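Long-range contacts in phosphatidylinositol phosphate phosphatase (Schizosaccharomyces pombe, PDB 1I9Y), which removes the 5-phosphate from soluble and lipid inositol phosphates, using magnesium as cofactor, through the catalytic domain of a synaptojanin that controls phosphoinositide levels: residues A[44-49]-A[299-304]; A[175-180]-A[209-214]; A[203-208]-A[283-288]. All coordinates share one frame; numbering follows the deposited sequence.

Contact 1: residues A[44-49]-A[299-304]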
loop_
_atom_site.group_PDB
_atom_site.type_symbol
_atom_site.label_atom_id
_atom_site.label_comp_id
_atom_site.label_asym_id
_atom_site.label_seq_id
_atom_site.Cartn_x
_atom_site.Cartn_y
_atom_site.Cartn_z
ATOM N N GLU A 44 -19.393 3.150 -2.442
ATOM C CA GLU A 44 -19.655 2.007 -1.558
ATOM C C GLU A 44 -19.108 0.654 -1.983
ATOM O O GLU A 44 -18.619 -0.082 -1.146
ATOM C CB GLU A 44 -21.164 1.822 -1.321
ATOM C CG GLU A 44 -21.919 3.114 -1.025
ATOM C CD GLU A 44 -21.996 4.089 -2.227
ATOM O OE1 GLU A 44 -22.200 3.690 -3.432
ATOM O OE2 GLU A 44 -21.874 5.307 -1.920
ATOM N N ASN A 45 -19.282 0.328 -3.256
ATOM C CA ASN A 45 -18.826 -0.945 -3.837
ATOM C C ASN A 45 -17.312 -0.987 -3.761
ATOM O O ASN A 45 -16.690 -2.051 -3.678
ATOM C CB ASN A 45 -19.289 -1.044 -5.301
ATOM C CG ASN A 45 -20.836 -1.188 -5.404
ATOM O OD1 ASN A 45 -21.461 -0.860 -6.446
ATOM N ND2 ASN A 45 -21.459 -1.693 -4.310
ATOM N N TRP A 46 -16.705 0.180 -3.741
ATOM C CA TRP A 46 -15.244 0.170 -3.689
ATOM C C TRP A 46 -14.685 0.086 -2.260
ATOM O O TRP A 46 -13.841 -0.778 -1.958
ATOM C CB TRP A 46 -14.709 1.378 -4.456
ATOM C CG TRP A 46 -13.220 1.589 -4.359
ATOM C CD1 TRP A 46 -12.269 0.648 -4.418
ATOM C CD2 TRP A 46 -12.542 2.844 -4.256
ATOM N NE1 TRP A 46 -10.998 1.229 -4.374
ATOM C CE2 TRP A 46 -11.143 2.573 -4.295
ATOM C CE3 TRP A 46 -12.976 4.166 -4.157
ATOM C CZ2 TRP A 46 -10.185 3.574 -4.227
ATOM C CZ3 TRP A 46 -12.024 5.174 -4.082
ATOM C CH2 TRP A 46 -10.630 4.867 -4.127
ATOM N N LEU A 47 -15.184 0.934 -1.357
ATOM C CA LEU A 47 -14.669 0.942 0.005
ATOM C C LEU A 47 -15.262 -0.068 1.007
ATOM O O LEU A 47 -14.609 -0.411 2.001
ATOM C CB LEU A 47 -14.728 2.398 0.542
ATOM C CG LEU A 47 -13.481 3.327 0.425
ATOM C CD1 LEU A 47 -12.438 2.860 -0.615
ATOM C CD2 LEU A 47 -13.917 4.796 0.161
ATOM N N PHE A 48 -16.477 -0.560 0.732
ATOM C CA PHE A 48 -17.149 -1.540 1.601
ATOM C C PHE A 48 -17.613 -2.673 0.659
ATOM O O PHE A 48 -18.798 -2.984 0.533
ATOM C CB PHE A 48 -18.346 -0.855 2.252
ATOM C CG PHE A 48 -17.984 0.428 2.898
ATOM C CD1 PHE A 48 -18.556 1.614 2.490
ATOM C CD2 PHE A 48 -17.063 0.436 3.940
ATOM C CE1 PHE A 48 -18.206 2.815 3.136
ATOM C CE2 PHE A 48 -16.698 1.615 4.589
ATOM C CZ PHE A 48 -17.276 2.806 4.184
ATOM N N PRO A 49 -16.658 -3.281 -0.037
ATOM C CA PRO A 49 -16.968 -4.352 -0.980
ATOM C C PRO A 49 -17.444 -5.598 -0.312
ATOM O O PRO A 49 -18.458 -6.194 -0.694
ATOM C CB PRO A 49 -15.641 -4.582 -1.658
ATOM C CG PRO A 49 -14.685 -4.426 -0.456
ATOM C CD PRO A 49 -15.200 -3.134 0.139
ATOM N N VAL A 299 -13.264 -3.320 -8.590
ATOM C CA VAL A 299 -14.634 -3.087 -8.211
ATOM C C VAL A 299 -15.314 -2.426 -9.371
ATOM O O VAL A 299 -14.743 -1.620 -10.067
ATOM C CB VAL A 299 -14.636 -2.193 -6.941
ATOM C CG1 VAL A 299 -15.950 -1.525 -6.795
ATOM C CG2 VAL A 299 -14.285 -3.077 -5.713
ATOM N N PRO A 300 -16.575 -2.737 -9.574
ATOM C CA PRO A 300 -17.202 -2.099 -10.713
ATOM C C PRO A 300 -17.630 -0.660 -10.480
ATOM O O PRO A 300 -18.787 -0.436 -10.156
ATOM C CB PRO A 300 -18.396 -3.027 -11.018
ATOM C CG PRO A 300 -18.181 -4.258 -10.098
ATOM C CD PRO A 300 -17.485 -3.677 -8.921
ATOM N N LEU A 301 -16.705 0.310 -10.571
ATOM C CA LEU A 301 -17.117 1.714 -10.515
ATOM C C LEU A 301 -16.838 2.167 -11.949
ATOM O O LEU A 301 -15.842 1.755 -12.529
ATOM C CB LEU A 301 -16.330 2.552 -9.508
ATOM C CG LEU A 301 -16.743 2.394 -8.035
ATOM C CD1 LEU A 301 -16.061 3.521 -7.246
ATOM C CD2 LEU A 301 -18.308 2.456 -7.878
ATOM N N TYR A 302 -17.641 3.075 -12.498
ATOM C CA TYR A 302 -17.519 3.439 -13.919
ATOM C C TYR A 302 -17.243 4.895 -14.245
ATOM O O TYR A 302 -17.416 5.317 -15.404
ATOM C CB TYR A 302 -18.838 3.045 -14.623
ATOM C CG TYR A 302 -19.135 1.564 -14.566
ATOM C CD1 TYR A 302 -19.776 0.984 -13.463
ATOM C CD2 TYR A 302 -18.798 0.749 -15.651
ATOM C CE1 TYR A 302 -20.081 -0.399 -13.452
ATOM C CE2 TYR A 302 -19.085 -0.606 -15.665
ATOM C CZ TYR A 302 -19.721 -1.197 -14.572
ATOM O OH TYR A 302 -19.953 -2.567 -14.577
ATOM N N TYR A 303 -16.828 5.664 -13.235
ATOM C CA TYR A 303 -16.542 7.085 -13.402
ATOM C C TYR A 303 -15.280 7.351 -14.212
ATOM O O TYR A 303 -15.085 8.422 -14.737
ATOM C CB TYR A 303 -16.343 7.714 -12.034
ATOM C CG TYR A 303 -17.411 7.322 -11.064
ATOM C CD1 TYR A 303 -17.088 6.967 -9.781
ATOM C CD2 TYR A 303 -18.787 7.377 -11.433
ATOM C CE1 TYR A 303 -18.069 6.666 -8.840
ATOM C CE2 TYR A 303 -19.788 7.088 -10.504
ATOM C CZ TYR A 303 -19.413 6.734 -9.213
ATOM O OH TYR A 303 -20.349 6.445 -8.265
ATOM N N SER A 304 -14.420 6.357 -14.286
ATOM C CA SER A 304 -13.141 6.534 -14.934
ATOM C C SER A 304 -12.855 5.521 -16.049
ATOM O O SER A 304 -13.673 4.616 -16.307
ATOM C CB SER A 304 -12.081 6.431 -13.825
ATOM O OG SER A 304 -10.776 6.535 -14.366
#
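At the periphery of the DNase I-like sandwich, the loop from strand 292-298 to strand 309-320 sets V299 and L301 against N45 and W46 of the short helix 44-47. The meeting is apolar and centres on V299, whose CB is directed toward the helix. Both of its methyls abut one backbone carbonyl: CG1 lies 3.2 Å from N45 O and CG2 3.3 Å from the same N45 O. That oxygen cannot receive the usual i+4 helical bond, because the residue four places on, P49, has no N-H to give; the helix stops after the bond from F48 N to E44 O. V299 CG1 also reaches the side chain beside it, 3.7 Å from N45 CB, while V299 CG2 comes up to the W46 indole at its edge, near the ring plane. L301 brings only the end of its side chain to the helix, its CD1 3.8 Å from W46 CB. Between these two loop residues P300 is the centre of an inverse gamma turn, closed by a weak bond from L301 N to V299 O. With its CG anti to the backbone N (chi1 173°), W46 sends its indole inward, where L47 CD1 sits 3.6 Å above the centre of one face. There W46 NE1 bonds to I309 O and the ring meets Y32 edge-to-face, so the indole is held by strands 309-320 and 20-33, while E44 and L47 lean on L91 of helix 78-94 and V299 rests on Y310.

Contact 2: residues A[175-180]-A[209-214]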
loop_
_atom_site.group_PDB
_atom_site.type_symbol
_atom_site.label_atom_id
_atom_site.label_comp_id
_atom_site.label_asym_id
_atom_site.label_seq_id
_atom_site.Cartn_x
_atom_site.Cartn_y
_atom_site.Cartn_z
ATOM N N ASP A 175 10.762 -0.147 -19.427
ATOM C CA ASP A 175 12.095 0.205 -18.898
ATOM C C ASP A 175 12.004 1.509 -18.097
ATOM O O ASP A 175 12.612 1.657 -17.055
ATOM C CB ASP A 175 13.144 0.415 -19.994
ATOM C CG ASP A 175 13.587 -0.892 -20.631
ATOM O OD1 ASP A 175 13.544 -1.931 -19.932
ATOM O OD2 ASP A 175 13.993 -0.864 -21.826
ATOM N N GLU A 176 11.216 2.439 -18.601
ATOM C CA GLU A 176 11.049 3.696 -17.930
ATOM C C GLU A 176 10.324 3.462 -16.610
ATOM O O GLU A 176 10.614 4.090 -15.606
ATOM C CB GLU A 176 10.282 4.660 -18.831
ATOM C CG GLU A 176 9.900 5.910 -18.068
ATOM C CD GLU A 176 9.453 7.087 -18.965
ATOM O OE1 GLU A 176 8.965 6.852 -20.121
ATOM O OE2 GLU A 176 9.596 8.239 -18.453
ATOM N N ARG A 177 9.348 2.570 -16.625
ATOM C CA ARG A 177 8.602 2.218 -15.423
ATOM C C ARG A 177 9.558 1.649 -14.379
ATOM O O ARG A 177 9.486 1.940 -13.185
ATOM C CB ARG A 177 7.566 1.143 -15.765
ATOM C CG ARG A 177 6.175 1.531 -15.491
ATOM C CD ARG A 177 5.225 1.592 -16.668
ATOM N NE ARG A 177 5.207 0.519 -17.667
ATOM C CZ ARG A 177 4.771 0.782 -18.904
ATOM N NH1 ARG A 177 4.731 -0.143 -19.870
ATOM N NH2 ARG A 177 4.347 2.029 -19.163
ATOM N N ASP A 178 10.465 0.806 -14.843
ATOM C CA ASP A 178 11.388 0.190 -13.896
ATOM C C ASP A 178 12.315 1.259 -13.297
ATOM O O ASP A 178 12.688 1.210 -12.143
ATOM C CB ASP A 178 12.229 -0.845 -14.602
ATOM C CG ASP A 178 11.448 -2.111 -14.928
ATOM O OD1 ASP A 178 12.125 -2.958 -15.559
ATOM O OD2 ASP A 178 10.216 -2.287 -14.566
ATOM N N HIS A 179 12.680 2.214 -14.124
ATOM C CA HIS A 179 13.540 3.289 -13.669
ATOM C C HIS A 179 12.751 4.097 -12.615
ATOM O O HIS A 179 13.288 4.516 -11.601
ATOM C CB HIS A 179 13.907 4.163 -14.868
ATOM C CG HIS A 179 14.540 5.455 -14.477
ATOM N ND1 HIS A 179 13.958 6.680 -14.739
ATOM C CD2 HIS A 179 15.695 5.711 -13.826
ATOM C CE1 HIS A 179 14.741 7.638 -14.271
ATOM N NE2 HIS A 179 15.800 7.077 -13.712
ATOM N N ASP A 180 11.454 4.287 -12.869
ATOM C CA ASP A 180 10.596 5.020 -11.966
ATOM C C ASP A 180 10.585 4.347 -10.611
ATOM O O ASP A 180 10.650 5.016 -9.554
ATOM C CB ASP A 180 9.168 5.076 -12.545
ATOM C CG ASP A 180 9.014 6.137 -13.616
ATOM O OD1 ASP A 180 9.959 6.910 -13.851
ATOM O OD2 ASP A 180 7.942 6.203 -14.240
ATOM N N ASN A 209 1.128 1.402 -14.312
ATOM C CA ASN A 209 1.078 1.475 -15.745
ATOM C C ASN A 209 1.692 0.341 -16.539
ATOM O O ASN A 209 1.799 0.460 -17.741
ATOM C CB ASN A 209 1.687 2.788 -16.220
ATOM C CG ASN A 209 0.656 3.758 -16.804
ATOM O OD1 ASN A 209 -0.254 3.374 -17.523
ATOM N ND2 ASN A 209 0.832 5.053 -16.487
ATOM N N TYR A 210 2.111 -0.731 -15.888
ATOM C CA TYR A 210 2.663 -1.868 -16.624
ATOM C C TYR A 210 1.558 -2.505 -17.434
ATOM O O TYR A 210 0.388 -2.544 -16.988
ATOM C CB TYR A 210 3.221 -2.899 -15.688
ATOM C CG TYR A 210 4.545 -2.460 -15.102
ATOM C CD1 TYR A 210 4.580 -1.735 -13.930
ATOM C CD2 TYR A 210 5.740 -2.781 -15.729
ATOM C CE1 TYR A 210 5.778 -1.331 -13.363
ATOM C CE2 TYR A 210 6.972 -2.367 -15.190
ATOM C CZ TYR A 210 6.976 -1.641 -14.002
ATOM O OH TYR A 210 8.154 -1.187 -13.468
ATOM N N ARG A 211 1.923 -3.018 -18.605
ATOM C CA ARG A 211 0.912 -3.548 -19.537
ATOM C C ARG A 211 1.002 -5.042 -19.845
ATOM O O ARG A 211 1.904 -5.801 -19.338
ATOM C CB ARG A 211 0.987 -2.767 -20.861
ATOM C CG ARG A 211 1.059 -1.203 -20.658
ATOM C CD ARG A 211 -0.251 -0.706 -20.010
ATOM N NE ARG A 211 -0.165 0.718 -19.728
ATOM C CZ ARG A 211 -0.490 1.670 -20.613
ATOM N NH1 ARG A 211 -0.955 1.333 -21.827
ATOM N NH2 ARG A 211 -0.258 2.947 -20.296
ATOM N N ILE A 212 0.009 -5.470 -20.638
ATOM C CA ILE A 212 -0.052 -6.840 -21.106
ATOM C C ILE A 212 0.565 -6.769 -22.500
ATOM O O ILE A 212 0.043 -6.106 -23.400
ATOM C CB ILE A 212 -1.473 -7.329 -21.191
ATOM C CG1 ILE A 212 -2.044 -7.433 -19.764
ATOM C CG2 ILE A 212 -1.513 -8.699 -21.989
ATOM C CD1 ILE A 212 -3.470 -7.930 -19.730
ATOM N N SER A 213 1.664 -7.486 -22.710
ATOM C CA SER A 213 2.346 -7.394 -23.983
ATOM C C SER A 213 1.731 -8.163 -25.156
ATOM O O SER A 213 2.438 -8.937 -25.832
ATOM C CB SER A 213 3.829 -7.820 -23.815
ATOM O OG SER A 213 4.412 -7.058 -22.744
ATOM N N LEU A 214 0.440 -7.954 -25.420
ATOM C CA LEU A 214 -0.181 -8.619 -26.577
ATOM C C LEU A 214 -0.979 -7.481 -27.263
ATOM O O LEU A 214 -1.007 -6.345 -26.741
ATOM C CB LEU A 214 -1.105 -9.743 -26.098
ATOM C CG LEU A 214 -0.381 -10.933 -25.434
ATOM C CD1 LEU A 214 -1.421 -11.793 -24.773
ATOM C CD2 LEU A 214 0.379 -11.762 -26.485
#
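R177 lays the aliphatic part of its side chain over the ring of Y210, with CG 3.7 Å from the centroid of the Y210 ring and 19° off its normal, a CH-pi contact shifted toward the rim. Y210 belongs to the WxGDxNxR signature of the inositol 5-phosphatases, whose last residues, N209 to R211, here pack against helix 174-187. The phenol is anchored by the next residue of that helix: Y210 OH donates to D178 OD2 over 2.6 Å, and the carboxylate oxygen, lying at the ring edge, accepts with its anti lone pair. Bends at chi2 (118°) and chi3 carry the R177 guanidinium past the ring, to which it is steeply inclined, so any cation-pi attraction is weak at best. Instead its face covers the backbone of N209, with R177 CZ 3.2 Å from N209 O. The oxygen sits over the guanidinium face, at too poor an angle to the N-H groups for a hydrogen bond; those of R177 are directed to Q236 OE1 and to the carbonyls of G170 and A168, which link the helix, the loop before it and the start of helix 236-242. N209 O does accept a bond, from R211 NE. R211 holds N209 side-on with two nitrogens, the second bond running 2.8 Å from R211 NH2 to N209 OD1 and reaching that oxygen from above its carbonyl plane.

Contact 3: residues A[203-208]-A[283-288]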
loop_
_atom_site.group_PDB
_atom_site.type_symbol
_atom_site.label_atom_id
_atom_site.label_comp_id
_atom_site.label_asym_id
_atom_site.label_seq_id
_atom_site.Cartn_x
_atom_site.Cartn_y
_atom_site.Cartn_z
ATOM N N VAL A 203 3.353 -1.230 1.920
ATOM C CA VAL A 203 2.382 -1.536 0.853
ATOM C C VAL A 203 2.622 -0.423 -0.141
ATOM O O VAL A 203 2.607 0.757 0.214
ATOM C CB VAL A 203 0.914 -1.518 1.341
ATOM C CG1 VAL A 203 -0.011 -1.864 0.200
ATOM C CG2 VAL A 203 0.734 -2.557 2.447
ATOM N N TRP A 204 2.899 -0.794 -1.383
ATOM C CA TRP A 204 3.187 0.179 -2.417
ATOM C C TRP A 204 2.216 -0.179 -3.488
ATOM O O TRP A 204 2.168 -1.326 -3.913
ATOM C CB TRP A 204 4.597 -0.011 -2.888
ATOM C CG TRP A 204 5.094 1.015 -3.808
ATOM C CD1 TRP A 204 4.371 1.847 -4.673
ATOM C CD2 TRP A 204 6.467 1.281 -4.054
ATOM N NE1 TRP A 204 5.255 2.598 -5.417
ATOM C CE2 TRP A 204 6.541 2.270 -5.042
ATOM C CE3 TRP A 204 7.655 0.782 -3.505
ATOM C CZ2 TRP A 204 7.782 2.760 -5.520
ATOM C CZ3 TRP A 204 8.870 1.261 -3.971
ATOM C CH2 TRP A 204 8.934 2.246 -4.957
ATOM N N PHE A 205 1.461 0.804 -3.962
ATOM C CA PHE A 205 0.409 0.499 -4.900
ATOM C C PHE A 205 0.058 1.673 -5.777
ATOM O O PHE A 205 0.556 2.772 -5.575
ATOM C CB PHE A 205 -0.850 0.089 -4.093
ATOM C CG PHE A 205 -1.432 1.222 -3.258
ATOM C CD1 PHE A 205 -2.484 2.016 -3.747
ATOM C CD2 PHE A 205 -0.926 1.497 -1.996
ATOM C CE1 PHE A 205 -3.013 3.043 -2.960
ATOM C CE2 PHE A 205 -1.454 2.537 -1.210
ATOM C CZ PHE A 205 -2.492 3.302 -1.683
ATOM N N GLY A 206 -0.782 1.442 -6.763
ATOM C CA GLY A 206 -1.250 2.554 -7.590
ATOM C C GLY A 206 -1.314 2.233 -9.053
ATOM O O GLY A 206 -1.483 1.087 -9.411
ATOM N N ASP A 207 -1.186 3.238 -9.906
ATOM C CA ASP A 207 -1.244 3.005 -11.338
ATOM C C ASP A 207 0.203 2.904 -11.794
ATOM O O ASP A 207 0.818 3.921 -12.203
ATOM C CB ASP A 207 -1.930 4.163 -12.062
ATOM C CG ASP A 207 -2.043 3.918 -13.568
ATOM O OD1 ASP A 207 -1.428 2.957 -14.108
ATOM O OD2 ASP A 207 -2.762 4.703 -14.231
ATOM N N PHE A 208 0.720 1.670 -11.769
ATOM C CA PHE A 208 2.120 1.441 -12.133
ATOM C C PHE A 208 2.267 1.443 -13.623
ATOM O O PHE A 208 3.360 1.466 -14.129
ATOM C CB PHE A 208 2.658 0.142 -11.524
ATOM C CG PHE A 208 2.660 0.113 -10.026
ATOM C CD1 PHE A 208 2.616 1.290 -9.269
ATOM C CD2 PHE A 208 2.799 -1.106 -9.357
ATOM C CE1 PHE A 208 2.718 1.240 -7.902
ATOM C CE2 PHE A 208 2.903 -1.165 -7.998
ATOM C CZ PHE A 208 2.864 0.035 -7.244
ATOM N N ASP A 283 -3.321 -1.089 -12.607
ATOM C CA ASP A 283 -3.522 -0.827 -11.187
ATOM C C ASP A 283 -3.161 -2.003 -10.272
ATOM O O ASP A 283 -3.705 -3.095 -10.394
ATOM C CB ASP A 283 -4.986 -0.449 -11.009
ATOM C CG ASP A 283 -5.345 0.653 -11.968
ATOM O OD1 ASP A 283 -4.884 1.764 -11.674
ATOM O OD2 ASP A 283 -5.958 0.414 -13.051
ATOM N N ARG A 284 -2.268 -1.746 -9.340
ATOM C CA ARG A 284 -1.807 -2.810 -8.481
ATOM C C ARG A 284 -1.446 -2.515 -7.065
ATOM O O ARG A 284 -1.142 -1.362 -6.694
ATOM C CB ARG A 284 -0.663 -3.482 -9.205
ATOM C CG ARG A 284 -1.464 -4.498 -10.029
ATOM C CD ARG A 284 -1.042 -4.738 -11.308
ATOM N NE ARG A 284 -0.387 -6.018 -11.211
ATOM C CZ ARG A 284 0.255 -6.519 -12.241
ATOM N NH1 ARG A 284 0.864 -7.686 -12.124
ATOM N NH2 ARG A 284 0.240 -5.814 -13.360
ATOM N N ILE A 285 -1.522 -3.551 -6.249
ATOM C CA ILE A 285 -1.178 -3.391 -4.861
ATOM C C ILE A 285 -0.220 -4.505 -4.522
ATOM O O ILE A 285 -0.524 -5.674 -4.689
ATOM C CB ILE A 285 -2.449 -3.463 -3.984
ATOM C CG1 ILE A 285 -3.440 -2.371 -4.404
ATOM C CG2 ILE A 285 -2.111 -3.282 -2.503
ATOM C CD1 ILE A 285 -4.882 -2.594 -3.770
ATOM N N LEU A 286 0.964 -4.100 -4.084
ATOM C CA LEU A 286 2.045 -4.983 -3.704
ATOM C C LEU A 286 2.398 -4.766 -2.238
ATOM O O LEU A 286 2.241 -3.629 -1.721
ATOM C CB LEU A 286 3.281 -4.655 -4.533
ATOM C CG LEU A 286 3.063 -4.664 -6.038
ATOM C CD1 LEU A 286 4.407 -4.327 -6.712
ATOM C CD2 LEU A 286 2.521 -6.039 -6.508
ATOM N N TYR A 287 2.867 -5.818 -1.539
ATOM C CA TYR A 287 3.253 -5.620 -0.138
ATOM C C TYR A 287 4.569 -6.291 0.201
ATOM O O TYR A 287 4.948 -7.315 -0.417
ATOM C CB TYR A 287 2.178 -6.133 0.815
ATOM C CG TYR A 287 2.013 -7.631 0.803
ATOM C CD1 TYR A 287 2.680 -8.448 1.729
ATOM C CD2 TYR A 287 1.205 -8.235 -0.145
ATOM C CE1 TYR A 287 2.532 -9.856 1.692
ATOM C CE2 TYR A 287 1.047 -9.607 -0.180
ATOM C CZ TYR A 287 1.709 -10.405 0.738
ATOM O OH TYR A 287 1.492 -11.737 0.661
ATOM N N ARG A 288 5.258 -5.720 1.182
ATOM C CA ARG A 288 6.534 -6.268 1.621
ATOM C C ARG A 288 6.457 -6.383 3.147
ATOM O O ARG A 288 6.042 -5.437 3.858
ATOM C CB ARG A 288 7.693 -5.353 1.211
ATOM C CG ARG A 288 9.020 -6.013 1.449
ATOM C CD ARG A 288 10.143 -5.071 1.707
ATOM N NE ARG A 288 10.935 -4.898 0.513
ATOM C CZ ARG A 288 12.240 -4.624 0.489
ATOM N NH1 ARG A 288 12.923 -4.492 1.618
ATOM N NH2 ARG A 288 12.859 -4.487 -0.676
#
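Strand 203-205 runs antiparallel to strand 283-288, their axes 4.7 Å apart at 161°, and the pairing carries on through G206 and D207, with W204-L286 and G206-R284 as the hydrogen-bonded pairs. Each of these pairs makes two bonds: W204 N reaches L286 O at 2.9 Å and L286 N returns to W204 O, while G206 N meets R284 O at 2.8 Å and R284 N returns to G206 O. At G206 the chain turns a corner with phi 139°, where a CB would be jammed against the carbonyl O of F205, which calls for glycine. On one face of the sheet V203, F205 and I285 form an apolar patch, V203 CG1 lying 3.7 Å from I285 CG2. The CG of F205 stands between its backbone N and carbonyl carbon (chi1 66°), which leads the ring away from the partner strand, toward V29 and S31; F205 CB stays close, 3.6 Å from I285 CG1. Strand 283-288 is the edge of its sheet, and this face packs on strands 20-33 and 309-320 of the other, forming the interior of the DNase I-like sandwich. The two strands also bring together two signatures of the 5-phosphatase family, WxGDxNxR and PAWTDRIL, whose aspartates lie side by side as a non-hydrogen-bonded pair. D207 OD1 and D283 OD1 are 4.4 Å apart, a close approach of like charges, with D207 OD2 bonded to N33 ND2, D283 OD2 to T260 OG1, and both side chains touching H306, consistent with the active-site end of the fold. Across the opposite face L286 CD1 comes to the edge of the F208 ring, 3.7 Å from F208 CE2. F247 stacks on F208 and meets W204 edge-to-face, while R284 extends away to salt bridges with E252 and D235.

Overall arrangement
Contact 3 lies deepest: its centre is about 6 Å from the centre of the chain, those of contacts 1 and 2 about 18 and 19 Å. Contact 2 is nonetheless fully buried, whereas contact 1 has N45 at the surface. Contacts 2 and 3 share a continuous piece of chain: the signature begun in 203-208 runs on into 209-214, and R177 CG packs 3.1 Å from F208 O. Contact 1 touches neither, its nearest atoms about 7 Å from contact 3, but its loop leads on to H306, which lies against both aspartates of contact 3. Chemistry follows place: paired backbones inside the sandwich, aromatic and charged side chains and a backbone carbonyl around the signature loop, and aliphatic carbons against a helix end at the periphery.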